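Pyruvate kinase (Pseudomonas aeruginosa, PDB 6QXL) probably catalyses the last step of glycolysis, transferring phosphate from phosphoenolpyruvate to ADP to give pyruvate and ATP, and binds glucose-6-phosphate. Local coordinates at residues A[195-207]-A[233-245]. Numbering follows the deposited sequence.
Sequences FPRDAKDMEYARR and ALDGLIRASDAVM
Met-202 and Leu-237 meet at about a right angle, with Met-202 CG 3.5 Å from Leu-237 CD1. Met-202 is bent at both chi2 and chi3, which folds its thioether end back so that CE comes to Ser-241 OG. That hydroxyl hydrogen-bonds back to Leu-237 O at 2.8 Å, in the last turn of helix 231-239. Leu-237 also reaches the ring of Pro-196 with CD1. Beside this group the helices are close: Ala-199 CB lies 3.7 Å from both Ala-240 CB and Gly-236 O.

The polar end belongs to Arg-206. With CG anti to the backbone N (chi1 -160°) and a bend at chi3, the guanidinium reaches Asp-242 end-on. Arg-206 NH1 and NH2 both donate to Asp-242 OD2, each at 3.2 Å, in a salt bridge. NH1 meets the syn lone pair of OD2; NH2 comes from above the carboxylate plane. OD2 lies near the guanidinium plane, but the guanidinium and carboxylate planes stand 75° apart, so the pairing is not flat; OD1 takes only a weak bond from NH2. Another weak bond links NH2 to Ala-240 O. Asp-242 OD2 also accepts from Leu-218 N.

Helices 199-211 and 231-239 are adjacent outside the (beta/alpha)8 barrel, nearly parallel where they touch (11°). Strand 217-222 lies beneath, with Ala-220 against Met-202 and Ser-241.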
loop_
_atom_site.group_PDB
_atom_site.type_symbol
_atom_site.label_atom_id
_atom_site.label_comp_id
_atom_site.label_asym_id
_atom_site.label_seq_id
_atom_site.Cartn_x
_atom_site.Cartn_y
_atom_site.Cartn_z
ATOM N N PHE A 195 -17.411 -34.096 -8.732
ATOM C CA PHE A 195 -16.194 -34.818 -8.310
ATOM C C PHE A 195 -15.072 -34.830 -9.316
ATOM O O PHE A 195 -14.331 -35.794 -9.376
ATOM C CB PHE A 195 -16.524 -36.315 -7.889
ATOM C CG PHE A 195 -17.330 -36.459 -6.660
ATOM C CD1 PHE A 195 -16.875 -36.227 -5.387
ATOM C CD2 PHE A 195 -18.737 -36.680 -6.793
ATOM C CE1 PHE A 195 -17.752 -36.265 -4.268
ATOM C CE2 PHE A 195 -19.601 -36.742 -5.700
ATOM C CZ PHE A 195 -19.077 -36.579 -4.475
ATOM N N PRO A 196 -14.891 -33.782 -10.133
ATOM C CA PRO A 196 -13.706 -33.800 -10.982
ATOM C C PRO A 196 -12.446 -33.619 -10.164
ATOM O O PRO A 196 -12.457 -32.953 -9.129
ATOM C CB PRO A 196 -13.922 -32.598 -11.907
ATOM C CG PRO A 196 -14.732 -31.675 -11.117
ATOM C CD PRO A 196 -15.616 -32.500 -10.261
ATOM N N ARG A 197 -11.349 -34.224 -10.615
ATOM C CA ARG A 197 -10.060 -34.144 -9.947
ATOM C C ARG A 197 -9.064 -33.298 -10.713
ATOM O O ARG A 197 -8.199 -32.712 -10.040
ATOM C CB ARG A 197 -9.513 -35.545 -9.738
ATOM C CG ARG A 197 -10.333 -36.161 -8.535
ATOM C CD ARG A 197 -9.858 -37.544 -8.109
ATOM N NE ARG A 197 -10.235 -37.905 -6.736
ATOM C CZ ARG A 197 -10.700 -39.106 -6.311
ATOM N NH1 ARG A 197 -10.973 -40.044 -7.197
ATOM N NH2 ARG A 197 -10.989 -39.300 -5.027
ATOM N N ASP A 198 -9.151 -33.208 -12.021
ATOM C CA ASP A 198 -8.197 -32.368 -12.759
ATOM C C ASP A 198 -8.784 -31.966 -14.087
ATOM O O ASP A 198 -9.862 -32.393 -14.449
ATOM C CB ASP A 198 -6.855 -33.105 -12.971
ATOM C CG ASP A 198 -7.019 -34.451 -13.614
ATOM O OD1 ASP A 198 -7.974 -34.709 -14.347
ATOM O OD2 ASP A 198 -6.113 -35.254 -13.384
ATOM N N ALA A 199 -8.067 -31.119 -14.797
ATOM C CA ALA A 199 -8.515 -30.619 -16.093
ATOM C C ALA A 199 -8.962 -31.725 -17.046
ATOM O O ALA A 199 -9.902 -31.485 -17.815
ATOM C CB ALA A 199 -7.423 -29.762 -16.744
ATOM N N LYS A 200 -8.351 -32.903 -16.988
ATOM C CA LYS A 200 -8.743 -33.994 -17.901
ATOM C C LYS A 200 -10.230 -34.348 -17.762
ATOM O O LYS A 200 -10.938 -34.499 -18.749
ATOM C CB LYS A 200 -7.887 -35.249 -17.707
ATOM C CG LYS A 200 -6.397 -35.087 -17.898
ATOM C CD LYS A 200 -5.605 -36.279 -17.338
ATOM C CE LYS A 200 -4.078 -36.066 -17.277
ATOM N NZ LYS A 200 -3.433 -36.059 -18.624
ATOM N N ASP A 201 -10.704 -34.436 -16.547
ATOM C CA ASP A 201 -12.097 -34.792 -16.256
ATOM C C ASP A 201 -13.054 -33.780 -16.888
ATOM O O ASP A 201 -14.104 -34.160 -17.441
ATOM C CB ASP A 201 -12.350 -34.912 -14.773
ATOM C CG ASP A 201 -11.470 -35.975 -14.093
ATOM O OD1 ASP A 201 -11.036 -36.914 -14.819
ATOM O OD2 ASP A 201 -11.237 -35.929 -12.879
ATOM N N MET A 202 -12.679 -32.500 -16.848
ATOM C CA MET A 202 -13.500 -31.462 -17.446
ATOM C C MET A 202 -13.411 -31.448 -18.971
ATOM O O MET A 202 -14.403 -31.154 -19.640
ATOM C CB MET A 202 -13.112 -30.072 -16.911
ATOM C CG MET A 202 -13.395 -29.824 -15.434
ATOM S SD MET A 202 -15.056 -30.195 -14.876
ATOM C CE MET A 202 -15.975 -28.947 -15.787
ATOM N N GLU A 203 -12.225 -31.735 -19.511
ATOM C CA GLU A 203 -12.065 -31.805 -20.970
ATOM C C GLU A 203 -12.882 -32.958 -21.554
ATOM O O GLU A 203 -13.521 -32.800 -22.596
ATOM C CB GLU A 203 -10.604 -31.947 -21.346
ATOM C CG GLU A 203 -9.832 -30.649 -21.242
ATOM C CD GLU A 203 -8.349 -30.849 -20.922
ATOM O OE1 GLU A 203 -7.844 -31.989 -20.855
ATOM O OE2 GLU A 203 -7.651 -29.831 -20.710
ATOM N N TYR A 204 -12.875 -34.099 -20.863
ATOM C CA TYR A 204 -13.687 -35.232 -21.266
ATOM C C TYR A 204 -15.173 -34.856 -21.300
ATOM O O TYR A 204 -15.884 -35.133 -22.266
ATOM C CB TYR A 204 -13.446 -36.425 -20.331
ATOM C CG TYR A 204 -14.112 -37.727 -20.746
ATOM C CD1 TYR A 204 -14.482 -37.987 -22.083
ATOM C CD2 TYR A 204 -14.304 -38.748 -19.815
ATOM C CE1 TYR A 204 -15.066 -39.181 -22.444
ATOM C CE2 TYR A 204 -14.880 -39.958 -20.180
ATOM C CZ TYR A 204 -15.287 -40.153 -21.488
ATOM O OH TYR A 204 -15.813 -41.342 -21.887
ATOM N N ALA A 205 -15.637 -34.199 -20.245
ATOM C CA ALA A 205 -17.037 -33.786 -20.187
ATOM C C ALA A 205 -17.376 -32.803 -21.305
ATOM O O ALA A 205 -18.465 -32.868 -21.877
ATOM C CB ALA A 205 -17.362 -33.207 -18.841
ATOM N N ARG A 206 -16.428 -31.926 -21.633
ATOM C CA ARG A 206 -16.631 -30.956 -22.705
ATOM C C ARG A 206 -16.734 -31.645 -24.065
ATOM O O ARG A 206 -17.572 -31.274 -24.888
ATOM C CB ARG A 206 -15.502 -29.923 -22.725
ATOM C CG ARG A 206 -15.877 -28.636 -23.471
ATOM C CD ARG A 206 -14.755 -27.624 -23.431
ATOM N NE ARG A 206 -14.601 -26.940 -22.138
ATOM C CZ ARG A 206 -15.387 -25.951 -21.686
ATOM N NH1 ARG A 206 -16.434 -25.533 -22.388
ATOM N NH2 ARG A 206 -15.144 -25.380 -20.523
ATOM N N ARG A 207 -15.888 -32.653 -24.280
ATOM C CA ARG A 207 -15.930 -33.458 -25.496
ATOM C C ARG A 207 -17.312 -34.063 -25.677
ATOM O O ARG A 207 -17.964 -33.835 -26.695
ATOM C CB ARG A 207 -14.873 -34.560 -25.405
ATOM C CG ARG A 207 -14.364 -35.136 -26.695
ATOM C CD ARG A 207 -12.887 -35.575 -26.616
ATOM N NE ARG A 207 -12.453 -36.271 -25.390
ATOM C CZ ARG A 207 -11.484 -35.851 -24.549
ATOM N NH1 ARG A 207 -10.753 -34.751 -24.770
ATOM N NH2 ARG A 207 -11.117 -36.602 -23.518
ATOM N N ALA A 233 -3.099 -27.756 -9.039
ATOM C CA ALA A 233 -4.284 -28.617 -9.161
ATOM C C ALA A 233 -5.554 -27.766 -9.345
ATOM O O ALA A 233 -6.310 -27.953 -10.294
ATOM C CB ALA A 233 -4.395 -29.516 -7.953
ATOM N N LEU A 234 -5.753 -26.812 -8.450
ATOM C CA LEU A 234 -6.943 -25.976 -8.479
ATOM C C LEU A 234 -6.994 -25.119 -9.737
ATOM O O LEU A 234 -7.994 -25.117 -10.444
ATOM C CB LEU A 234 -6.977 -25.092 -7.234
ATOM C CG LEU A 234 -8.147 -24.125 -7.129
ATOM C CD1 LEU A 234 -9.462 -24.875 -7.012
ATOM C CD2 LEU A 234 -7.960 -23.192 -5.974
ATOM N N ASP A 235 -5.918 -24.402 -10.018
ATOM C CA ASP A 235 -5.885 -23.504 -11.180
ATOM C C ASP A 235 -6.054 -24.264 -12.501
ATOM O O ASP A 235 -6.688 -23.768 -13.439
ATOM C CB ASP A 235 -4.600 -22.653 -11.192
ATOM C CG ASP A 235 -4.610 -21.525 -10.145
ATOM O OD1 ASP A 235 -5.493 -21.512 -9.265
ATOM O OD2 ASP A 235 -3.724 -20.638 -10.183
ATOM N N GLY A 236 -5.517 -25.480 -12.563
ATOM C CA GLY A 236 -5.696 -26.321 -13.737
ATOM C C GLY A 236 -7.151 -26.642 -13.971
ATOM O O GLY A 236 -7.665 -26.512 -15.080
ATOM N N LEU A 237 -7.816 -27.044 -12.901
ATOM C CA LEU A 237 -9.234 -27.366 -12.965
ATOM C C LEU A 237 -10.079 -26.154 -13.304
ATOM O O LEU A 237 -11.013 -26.244 -14.091
ATOM C CB LEU A 237 -9.644 -27.971 -11.636
ATOM C CG LEU A 237 -10.991 -28.626 -11.460
ATOM C CD1 LEU A 237 -11.337 -29.516 -12.639
ATOM C CD2 LEU A 237 -10.877 -29.439 -10.172
ATOM N N ILE A 238 -9.736 -25.011 -12.741
ATOM C CA ILE A 238 -10.464 -23.772 -13.026
ATOM C C ILE A 238 -10.313 -23.384 -14.498
ATOM O O ILE A 238 -11.281 -23.004 -15.146
ATOM C CB ILE A 238 -9.990 -22.630 -12.109
ATOM C CG1 ILE A 238 -10.473 -22.869 -10.687
ATOM C CG2 ILE A 238 -10.494 -21.285 -12.600
ATOM C CD1 ILE A 238 -9.999 -21.872 -9.662
ATOM N N ARG A 239 -9.102 -23.472 -15.015
ATOM C CA ARG A 239 -8.844 -23.009 -16.389
ATOM C C ARG A 239 -9.547 -23.847 -17.432
ATOM O O ARG A 239 -9.890 -23.335 -18.488
ATOM C CB ARG A 239 -7.355 -22.963 -16.691
ATOM C CG ARG A 239 -6.734 -21.738 -16.133
ATOM C CD ARG A 239 -5.340 -21.553 -16.645
ATOM N NE ARG A 239 -4.539 -20.929 -15.610
ATOM C CZ ARG A 239 -3.649 -21.542 -14.822
ATOM N NH1 ARG A 239 -3.471 -22.863 -14.853
ATOM N NH2 ARG A 239 -2.993 -20.818 -13.921
ATOM N N ALA A 240 -9.794 -25.106 -17.098
ATOM C CA ALA A 240 -10.528 -26.014 -17.964
ATOM C C ALA A 240 -12.034 -25.837 -17.910
ATOM O O ALA A 240 -12.740 -26.595 -18.548
ATOM C CB ALA A 240 -10.171 -27.460 -17.601
ATOM N N SER A 241 -12.533 -24.887 -17.130
ATOM C CA SER A 241 -13.969 -24.722 -16.947
ATOM C C SER A 241 -14.384 -23.328 -17.347
ATOM O O SER A 241 -13.563 -22.489 -17.652
ATOM C CB SER A 241 -14.370 -24.973 -15.498
ATOM O OG SER A 241 -13.652 -26.066 -14.943
ATOM N N ASP A 242 -15.680 -23.105 -17.376
ATOM C CA ASP A 242 -16.228 -21.783 -17.553
ATOM C C ASP A 242 -16.658 -21.196 -16.232
ATOM O O ASP A 242 -16.720 -19.973 -16.081
ATOM C CB ASP A 242 -17.409 -21.843 -18.519
ATOM C CG ASP A 242 -17.042 -22.509 -19.824
ATOM O OD1 ASP A 242 -16.089 -22.056 -20.483
ATOM O OD2 ASP A 242 -17.668 -23.512 -20.177
ATOM N N ALA A 243 -16.976 -22.066 -15.270
ATOM C CA ALA A 243 -17.414 -21.644 -13.954
ATOM C C ALA A 243 -17.043 -22.709 -12.953
ATOM O O ALA A 243 -16.761 -23.849 -13.332
ATOM C CB ALA A 243 -18.905 -21.405 -13.962
ATOM N N VAL A 244 -16.998 -22.323 -11.683
ATOM C CA VAL A 244 -16.726 -23.265 -10.610
ATOM C C VAL A 244 -17.725 -23.093 -9.496
ATOM O O VAL A 244 -18.308 -22.024 -9.333
ATOM C CB VAL A 244 -15.297 -23.148 -10.037
ATOM C CG1 VAL A 244 -14.260 -23.342 -11.125
ATOM C CG2 VAL A 244 -15.092 -21.822 -9.357
ATOM N N MET A 245 -17.923 -24.163 -8.737
ATOM C CA MET A 245 -18.828 -24.169 -7.599
ATOM C C MET A 245 -18.051 -24.601 -6.362
ATOM O O MET A 245 -17.392 -25.637 -6.369
ATOM C CB MET A 245 -19.983 -25.131 -7.849
ATOM C CG MET A 245 -20.989 -25.193 -6.719
ATOM S SD MET A 245 -22.190 -26.482 -6.850
ATOM C CE MET A 245 -23.228 -25.845 -8.198
#